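Long-range contact in thiosulfate reductase (Thermus thermophilus, PDB 2VPZ), which probably reduces sulfur compounds such as polysulfide or thiosulfate, using a bis-molybdopterin guanine dinucleotide molybdenum centre and an iron-sulfur cluster: residues Leu226-Pro237 and Lys245-Pro254. Numbering follows the deposited sequence.
Sequences LKNGAKVVVVDP and KAHRWLPIKP. With MGD (2-amino-5,6-dimercapto-7-methyl-3,7,8a,9-tetrahydro-8-oxa-1,3,9,10-tetraaza-anthracen-4-one guanosine dinucleotide), chain I.
The guanosine end of one molybdopterin guanine dinucleotide rests where parallel strands 231-235 and 248-250 run out, at Asp236 and Pro237 beside Ile252 and Pro254. Pro237 CB packs on Pro254 CG at 3.8 Å, and Pro237 CD touches the purine. The carboxylate of Asp236 grips the ribose with both oxygens, OD2 accepting from MGD O3' at 2.7 Å and OD1 from O2' at a very short distance whose exact length is doubtful; OD1 also takes the backbone N-H of Arg238. Val235 O receives the guanine amino group, MGD N2, at 3.0 Å. An acidic residue holding both ribose hydroxyls after a parallel strand recalls nucleotide sites of Rossmann-like sheets, and here 248-250 is an edge strand, within this chain, of such a sheet, next to 231-235, whose other neighbour is strand 202-206. Their pairing is regular: Val234 N donates to Arg248 O and Leu250 N to Val234 O (2.8 Å), both at 165°, whereas Asp236 N to Leu250 O is weak. On one face Val233 CG1 and Val235 CG2 both reach Leu250 CG, at 4.2 and 4.1 Å respectively. On the other, Trp249 extends with CG anti to its backbone N (chi1 173°), which carries the indole along the strand end, where NE1 donates to Asp236 O at 3.0 Å, bent to 141°; Phe239 meets this ring edge-to-face. Replacing the indole with a leucine would probably leave Asp236 O without this donor and the backbone beside the ribose-binding carboxylate less firmly fixed. Towards the N-terminal end of the pairing, His247 N donates to Val232 O.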
loop_
_atom_site.group_PDB
_atom_site.type_symbol
_atom_site.label_atom_id
_atom_site.label_comp_id
_atom_site.label_asym_id
_atom_site.label_seq_id
_atom_site.Cartn_x
_atom_site.Cartn_y
_atom_site.Cartn_z
ATOM N N LEU A 226 15.467 -14.888 -8.788
ATOM C CA LEU A 226 14.379 -14.392 -7.919
ATOM C C LEU A 226 13.099 -14.101 -8.739
ATOM O O LEU A 226 11.976 -14.506 -8.380
ATOM C CB LEU A 226 14.799 -13.113 -7.149
ATOM C CG LEU A 226 15.703 -13.337 -5.923
ATOM C CD1 LEU A 226 16.090 -11.995 -5.265
ATOM C CD2 LEU A 226 14.983 -14.263 -4.914
ATOM N N LYS A 227 13.335 -13.408 -9.851
ATOM C CA LYS A 227 12.362 -12.967 -10.856
ATOM C C LYS A 227 11.473 -14.090 -11.423
ATOM O O LYS A 227 10.266 -13.903 -11.588
ATOM C CB LYS A 227 13.097 -12.266 -11.996
ATOM C CG LYS A 227 12.194 -11.559 -12.991
ATOM C CD LYS A 227 12.110 -10.064 -12.677
ATOM C CE LYS A 227 10.781 -9.424 -13.109
ATOM N NZ LYS A 227 10.744 -9.116 -14.574
ATOM N N ASN A 228 12.074 -15.231 -11.752
ATOM C CA ASN A 228 11.366 -16.410 -12.260
ATOM C C ASN A 228 10.766 -17.328 -11.184
ATOM O O ASN A 228 10.368 -18.451 -11.478
ATOM C CB ASN A 228 12.258 -17.259 -13.162
ATOM C CG ASN A 228 12.957 -16.467 -14.214
ATOM O OD1 ASN A 228 12.443 -15.421 -14.616
ATOM N ND2 ASN A 228 14.118 -16.941 -14.669
ATOM N N GLY A 229 10.730 -16.888 -9.938
ATOM C CA GLY A 229 10.189 -17.730 -8.901
ATOM C C GLY A 229 11.157 -18.709 -8.270
ATOM O O GLY A 229 10.829 -19.888 -8.022
ATOM N N ALA A 230 12.376 -18.230 -8.058
ATOM C CA ALA A 230 13.455 -18.984 -7.414
ATOM C C ALA A 230 13.445 -18.613 -5.931
ATOM O O ALA A 230 13.692 -17.447 -5.543
ATOM C CB ALA A 230 14.853 -18.636 -8.030
ATOM N N LYS A 231 13.106 -19.589 -5.091
ATOM C CA LYS A 231 13.084 -19.363 -3.661
ATOM C C LYS A 231 14.454 -19.772 -3.062
ATOM O O LYS A 231 14.992 -20.876 -3.304
ATOM C CB LYS A 231 11.829 -19.997 -3.025
ATOM C CG LYS A 231 11.889 -21.284 -2.248
ATOM C CD LYS A 231 10.475 -21.594 -1.692
ATOM C CE LYS A 231 9.444 -20.492 -2.074
ATOM N NZ LYS A 231 8.101 -21.046 -2.432
ATOM N N VAL A 232 15.016 -18.794 -2.348
ATOM C CA VAL A 232 16.340 -18.686 -1.729
ATOM C C VAL A 232 16.453 -18.806 -0.193
ATOM O O VAL A 232 15.841 -18.013 0.530
ATOM C CB VAL A 232 16.941 -17.262 -2.152
ATOM C CG1 VAL A 232 18.417 -17.129 -1.796
ATOM C CG2 VAL A 232 16.695 -17.011 -3.656
ATOM N N VAL A 233 17.251 -19.751 0.310
ATOM C CA VAL A 233 17.460 -19.917 1.759
ATOM C C VAL A 233 18.861 -19.365 2.175
ATOM O O VAL A 233 19.861 -19.738 1.587
ATOM C CB VAL A 233 17.346 -21.438 2.199
ATOM C CG1 VAL A 233 17.611 -21.575 3.709
ATOM C CG2 VAL A 233 15.936 -22.002 1.857
ATOM N N VAL A 234 18.932 -18.454 3.141
ATOM C CA VAL A 234 20.230 -17.919 3.572
ATOM C C VAL A 234 20.581 -18.353 5.008
ATOM O O VAL A 234 19.768 -18.238 5.920
ATOM C CB VAL A 234 20.315 -16.335 3.471
ATOM C CG1 VAL A 234 21.601 -15.805 4.156
ATOM C CG2 VAL A 234 20.301 -15.893 2.002
ATOM N N VAL A 235 21.798 -18.886 5.157
ATOM C CA VAL A 235 22.358 -19.356 6.427
ATOM C C VAL A 235 23.494 -18.354 6.733
ATOM O O VAL A 235 24.465 -18.250 5.971
ATOM C CB VAL A 235 22.924 -20.805 6.266
ATOM C CG1 VAL A 235 23.444 -21.328 7.605
ATOM C CG2 VAL A 235 21.832 -21.740 5.677
ATOM N N ASP A 236 23.389 -17.611 7.839
ATOM C CA ASP A 236 24.354 -16.551 8.182
ATOM C C ASP A 236 23.999 -16.022 9.600
ATOM O O ASP A 236 22.823 -15.900 9.932
ATOM C CB ASP A 236 24.138 -15.402 7.124
ATOM C CG ASP A 236 25.332 -14.406 7.010
ATOM O OD1 ASP A 236 25.915 -14.000 8.040
ATOM O OD2 ASP A 236 25.641 -13.978 5.849
ATOM N N PRO A 237 25.014 -15.734 10.459
ATOM C CA PRO A 237 24.644 -15.195 11.783
ATOM C C PRO A 237 24.155 -13.721 11.659
ATOM O O PRO A 237 23.712 -13.120 12.640
ATOM C CB PRO A 237 25.927 -15.321 12.618
ATOM C CG PRO A 237 27.047 -15.360 11.593
ATOM C CD PRO A 237 26.436 -16.105 10.414
ATOM N N LYS A 245 16.109 -10.869 0.765
ATOM C CA LYS A 245 15.429 -11.422 -0.433
ATOM C C LYS A 245 15.062 -12.918 -0.295
ATOM O O LYS A 245 14.569 -13.532 -1.250
ATOM C CB LYS A 245 16.348 -11.273 -1.664
ATOM C CG LYS A 245 16.959 -9.901 -1.854
ATOM C CD LYS A 245 15.931 -8.778 -1.607
ATOM C CE LYS A 245 16.339 -7.470 -2.274
ATOM N NZ LYS A 245 15.278 -6.414 -2.183
ATOM N N ALA A 246 15.290 -13.484 0.886
ATOM C CA ALA A 246 15.065 -14.905 1.148
ATOM C C ALA A 246 13.723 -15.366 1.722
ATOM O O ALA A 246 13.065 -14.633 2.461
ATOM C CB ALA A 246 16.227 -15.432 2.060
ATOM N N HIS A 247 13.324 -16.586 1.368
ATOM C CA HIS A 247 12.095 -17.193 1.845
ATOM C C HIS A 247 12.375 -17.690 3.277
ATOM O O HIS A 247 11.531 -17.530 4.140
ATOM C CB HIS A 247 11.671 -18.197 0.772
ATOM C CG HIS A 247 11.631 -17.637 -0.600
ATOM N ND1 HIS A 247 10.522 -17.049 -1.135
ATOM C CD2 HIS A 247 12.616 -17.408 -1.467
ATOM C CE1 HIS A 247 10.828 -16.473 -2.279
ATOM N NE2 HIS A 247 12.109 -16.681 -2.505
ATOM N N ARG A 248 13.582 -18.178 3.536
ATOM C CA ARG A 248 13.982 -18.562 4.898
ATOM C C ARG A 248 15.352 -17.975 5.348
ATOM O O ARG A 248 16.308 -17.987 4.574
ATOM C CB ARG A 248 14.065 -20.088 5.059
ATOM C CG ARG A 248 12.900 -20.870 4.478
ATOM C CD ARG A 248 13.096 -22.397 4.578
ATOM N NE ARG A 248 12.647 -22.936 5.862
ATOM C CZ ARG A 248 11.590 -23.729 6.050
ATOM N NH1 ARG A 248 10.850 -24.106 5.024
ATOM N NH2 ARG A 248 11.254 -24.126 7.278
ATOM N N TRP A 249 15.443 -17.426 6.564
ATOM C CA TRP A 249 16.736 -16.978 7.106
ATOM C C TRP A 249 17.091 -17.922 8.284
ATOM O O TRP A 249 16.331 -17.981 9.241
ATOM C CB TRP A 249 16.729 -15.522 7.647
ATOM C CG TRP A 249 18.053 -15.084 8.398
ATOM C CD1 TRP A 249 19.350 -15.421 8.069
ATOM C CD2 TRP A 249 18.160 -14.213 9.559
ATOM N NE1 TRP A 249 20.234 -14.824 8.952
ATOM C CE2 TRP A 249 19.536 -14.088 9.873
ATOM C CE3 TRP A 249 17.221 -13.537 10.362
ATOM C CZ2 TRP A 249 20.002 -13.306 10.958
ATOM C CZ3 TRP A 249 17.677 -12.753 11.454
ATOM C CH2 TRP A 249 19.065 -12.657 11.736
ATOM N N LEU A 250 18.186 -18.688 8.216
ATOM C CA LEU A 250 18.590 -19.523 9.372
ATOM C C LEU A 250 19.737 -18.762 10.143
ATOM O O LEU A 250 20.906 -18.796 9.706
ATOM C CB LEU A 250 19.048 -20.958 8.961
ATOM C CG LEU A 250 18.367 -21.764 7.827
ATOM C CD1 LEU A 250 18.686 -23.290 7.915
ATOM C CD2 LEU A 250 16.847 -21.552 7.855
ATOM N N PRO A 251 19.423 -18.041 11.277
ATOM C CA PRO A 251 20.478 -17.328 12.028
ATOM C C PRO A 251 21.428 -18.239 12.837
ATOM O O PRO A 251 21.400 -18.236 14.078
ATOM C CB PRO A 251 19.744 -16.329 12.926
ATOM C CG PRO A 251 18.266 -16.685 12.860
ATOM C CD PRO A 251 18.089 -17.820 11.841
ATOM N N ILE A 252 22.266 -18.984 12.114
ATOM C CA ILE A 252 23.217 -19.955 12.660
ATOM C C ILE A 252 24.274 -19.456 13.653
ATOM O O ILE A 252 24.827 -18.352 13.539
ATOM C CB ILE A 252 23.954 -20.727 11.472
ATOM C CG1 ILE A 252 24.184 -22.188 11.832
ATOM C CG2 ILE A 252 25.282 -20.012 11.111
ATOM C CD1 ILE A 252 25.344 -22.867 11.074
ATOM N N LYS A 253 24.550 -20.260 14.674
ATOM C CA LYS A 253 25.574 -19.889 15.642
ATOM C C LYS A 253 26.908 -19.951 14.839
ATOM O O LYS A 253 27.157 -20.943 14.147
ATOM C CB LYS A 253 25.561 -20.863 16.837
ATOM C CG LYS A 253 26.917 -21.098 17.445
ATOM C CD LYS A 253 26.825 -21.774 18.804
ATOM C CE LYS A 253 27.900 -21.257 19.753
ATOM N NZ LYS A 253 28.023 -22.088 20.991
ATOM N N PRO A 254 27.765 -18.883 14.909
ATOM C CA PRO A 254 29.045 -18.926 14.158
ATOM C C PRO A 254 30.023 -20.118 14.332
ATOM O O PRO A 254 30.236 -20.531 15.466
ATOM C CB PRO A 254 29.734 -17.611 14.495
ATOM C CG PRO A 254 28.649 -16.677 14.908
ATOM C CD PRO A 254 27.554 -17.570 15.530
HETATM P PB MGD I . 31.473 -14.866 2.678
HETATM O O1B MGD I . 32.614 -14.821 3.615
HETATM O O2B MGD I . 30.891 -16.128 2.288
HETATM O O3B MGD I . 32.145 -14.004 1.509
HETATM O O3A MGD I . 32.507 -12.367 -0.405
HETATM P PA MGD I . 31.866 -13.762 -0.045
HETATM O O1A MGD I . 32.568 -14.680 -0.932
HETATM O O2A MGD I . 30.439 -13.701 -0.318
HETATM O "O5'" MGD I . 30.301 -13.998 3.223
HETATM C "C5'" MGD I . 30.332 -12.855 4.081
HETATM C "C4'" MGD I . 29.147 -13.180 4.976
HETATM O "O4'" MGD I . 29.627 -14.299 5.704
HETATM C "C3'" MGD I . 28.736 -12.146 6.058
HETATM O "O3'" MGD I . 27.305 -11.908 6.038
HETATM C "C2'" MGD I . 29.106 -12.802 7.412
HETATM O "O2'" MGD I . 28.003 -12.680 8.301
HETATM C "C1'" MGD I . 29.123 -14.267 7.052
HETATM N N9 MGD I . 29.625 -15.255 8.046
HETATM C C8 MGD I . 30.603 -15.048 8.983
HETATM N N7 MGD I . 30.815 -16.160 9.742
HETATM C C5 MGD I . 29.937 -17.098 9.299
HETATM C C6 MGD I . 29.568 -18.467 9.715
HETATM O O6 MGD I . 30.234 -18.982 10.619
HETATM N N1 MGD I . 28.614 -19.114 9.048
HETATM C C2 MGD I . 27.907 -18.525 8.045
HETATM N N2 MGD I . 26.921 -19.233 7.388
HETATM N N3 MGD I . 28.179 -17.257 7.608
HETATM C C4 MGD I . 29.161 -16.508 8.180
HETATM C C10 MGD I . 33.855 -12.026 -0.650
HETATM C C11 MGD I . 33.977 -12.018 -2.140
HETATM O O11 MGD I . 33.223 -10.905 -2.641
HETATM C C12 MGD I . 35.435 -12.150 -2.652
HETATM S S12 MGD I . 36.456 -13.375 -2.112
HETATM C C13 MGD I . 35.987 -11.290 -3.582
HETATM S S13 MGD I . 37.553 -11.562 -4.194
HETATM C C14 MGD I . 35.206 -10.110 -4.102
HETATM N N15 MGD I . 35.556 -8.844 -3.573
HETATM C C16 MGD I . 34.663 -7.802 -3.565
HETATM C C17 MGD I . 34.958 -6.412 -3.068
HETATM O O17 MGD I . 36.123 -6.130 -2.671
HETATM N N18 MGD I . 33.983 -5.442 -3.137
HETATM C C19 MGD I . 32.745 -5.802 -3.563
HETATM N N19 MGD I . 31.818 -4.864 -3.532
HETATM N N20 MGD I . 32.348 -7.045 -3.997
HETATM C C21 MGD I . 33.295 -8.032 -4.046
HETATM N N22 MGD I . 33.012 -9.267 -4.428
HETATM C C23 MGD I . 33.727 -10.410 -3.962
#